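Local coordinates for thioesterase superfamily (Jannaschia sp., PDB 2OAF), which belongs to the hotdog-fold thioesterase superfamily and probably hydrolyses thioesters such as acyl-CoA, its exact substrate being unknown, at residues A143-E146 and P147-A151. Residues are numbered along the deposited sequence; the frame is centred on the assembly and turned at random.
Sequences ALIE and PHIPA
His148 turns its imidazole back alongside the C-terminal end of helix 139-145 and presents one edge to the carbonyl of Leu144. CD2 lies 3.1 Å from Leu144 O, nearly in the ring plane, and a water in that plane bridges the two residues, its O donating to Leu144 O at 2.8 Å and hydrogen-bonded to His148 NE2 at 2.9 Å. With CG beside the backbone N and anti to the carbonyl carbon (chi1 -55°), the ring swings toward the helix, while Pro147 CB sits off-centre over one face. Tyr54 also meets the ring, and Pro96 of strand 90-99 touches the side chain.

The backbone at this end tightens into a 3-10 turn. His148 N donates to Ile145 O (2.9 Å, N-H...O 159°), and Ile149 N reaches Glu146 O at 3.1 Å from well above its carbonyl plane. Pro147 has no N-H to offer Ala143 O; its CD lies 3.2 Å from that oxygen instead. Ile149 CG1, beside its own backbone N (chi1 -58°), brings CD1 to Ile145 CG2 at 4.1 Å. Glu146, extended beyond CG, carries OE2 to a salt bridge with Arg142 NH1.

With an alanine in place of His148 the water would probably lose its ring partner, and the imidazole's packing on Tyr54 would go too. The carbonyls of Ile145 and Glu146 are thus taken up by i to i+3 amides, and that of Leu144 by the water.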
loop_
_atom_site.group_PDB
_atom_site.type_symbol
_atom_site.label_atom_id
_atom_site.label_comp_id
_atom_site.label_asym_id
_atom_site.label_seq_id
_atom_site.Cartn_x
_atom_site.Cartn_y
_atom_site.Cartn_z
ATOM N N ALA B 143 23.383 -11.855 -20.860
ATOM C CA ALA B 143 24.552 -11.049 -21.226
ATOM C C ALA B 143 24.613 -9.744 -20.434
ATOM O O ALA B 143 25.699 -9.290 -20.076
ATOM C CB ALA B 143 24.561 -10.767 -22.723
ATOM N N LEU B 144 23.449 -9.166 -20.126
ATOM C CA LEU B 144 23.374 -7.953 -19.303
ATOM C C LEU B 144 23.599 -8.222 -17.827
ATOM O O LEU B 144 24.129 -7.354 -17.118
ATOM C CB LEU B 144 21.981 -7.300 -19.385
ATOM C CG LEU B 144 21.524 -6.782 -20.736
ATOM C CD1 LEU B 144 20.126 -6.181 -20.550
ATOM C CD2 LEU B 144 22.529 -5.774 -21.340
ATOM N N ILE B 145 23.138 -9.385 -17.353
ATOM C CA ILE B 145 23.115 -9.697 -15.920
ATOM C C ILE B 145 24.486 -10.186 -15.401
ATOM O O ILE B 145 25.011 -9.690 -14.407
ATOM C CB ILE B 145 22.073 -10.794 -15.624
ATOM C CG1 ILE B 145 20.656 -10.288 -15.960
ATOM C CG2 ILE B 145 22.200 -11.229 -14.155
ATOM C CD1 ILE B 145 19.634 -11.382 -16.235
ATOM N N GLU B 146 25.063 -11.161 -16.101
ATOM C CA GLU B 146 26.294 -11.850 -15.646
ATOM C C GLU B 146 27.479 -10.979 -15.227
ATOM O O GLU B 146 28.153 -11.303 -14.230
ATOM C CB GLU B 146 26.744 -12.895 -16.687
ATOM C CG GLU B 146 25.823 -14.099 -16.645
ATOM C CD GLU B 146 26.216 -15.244 -17.553
ATOM O OE1 GLU B 146 26.851 -15.021 -18.615
ATOM O OE2 GLU B 146 25.838 -16.378 -17.189
ATOM N N PRO B 147 27.751 -9.884 -15.959
ATOM C CA PRO B 147 28.855 -9.006 -15.523
ATOM C C PRO B 147 28.682 -8.399 -14.126
ATOM O O PRO B 147 29.659 -7.877 -13.557
ATOM C CB PRO B 147 28.857 -7.878 -16.574
ATOM C CG PRO B 147 28.167 -8.464 -17.757
ATOM C CD PRO B 147 27.115 -9.374 -17.185
ATOM N N HIS B 148 27.469 -8.453 -13.584
ATOM C CA HIS B 148 27.204 -7.852 -12.282
ATOM C C HIS B 148 27.124 -8.860 -11.138
ATOM O O HIS B 148 26.924 -8.464 -9.986
ATOM C CB HIS B 148 25.952 -6.992 -12.357
ATOM C CG HIS B 148 26.026 -5.953 -13.424
ATOM N ND1 HIS B 148 26.736 -4.783 -13.270
ATOM C CD2 HIS B 148 25.513 -5.925 -14.678
ATOM C CE1 HIS B 148 26.658 -4.079 -14.388
ATOM N NE2 HIS B 148 25.915 -4.746 -15.254
ATOM N N ILE B 149 27.284 -10.147 -11.448
ATOM C CA ILE B 149 27.252 -11.186 -10.432
ATOM C C ILE B 149 28.635 -11.284 -9.806
ATOM O O ILE B 149 29.606 -11.534 -10.504
ATOM C CB ILE B 149 26.798 -12.581 -10.999
ATOM C CG1 ILE B 149 25.396 -12.503 -11.640
ATOM C CG2 ILE B 149 26.756 -13.600 -9.874
ATOM C CD1 ILE B 149 24.976 -13.781 -12.438
ATOM N N PRO B 150 28.735 -11.047 -8.485
ATOM C CA PRO B 150 30.019 -11.162 -7.810
ATOM C C PRO B 150 30.606 -12.567 -7.779
ATOM O O PRO B 150 29.888 -13.574 -7.897
ATOM C CB PRO B 150 29.727 -10.718 -6.372
ATOM C CG PRO B 150 28.411 -10.088 -6.393
ATOM C CD PRO B 150 27.666 -10.610 -7.572
ATOM N N ALA B 151 31.924 -12.598 -7.594
ATOM C CA ALA B 151 32.693 -13.834 -7.395
ATOM C C ALA B 151 32.178 -14.850 -6.359
ATOM O O ALA B 151 31.765 -14.654 -5.214
ATOM C CB ALA B 151 34.167 -13.488 -7.106
ATOM O OXT ALA B 151 32.196 -16.037 -6.739
HETATM O O HOH W 1 25.049 -4.923 -18.057
#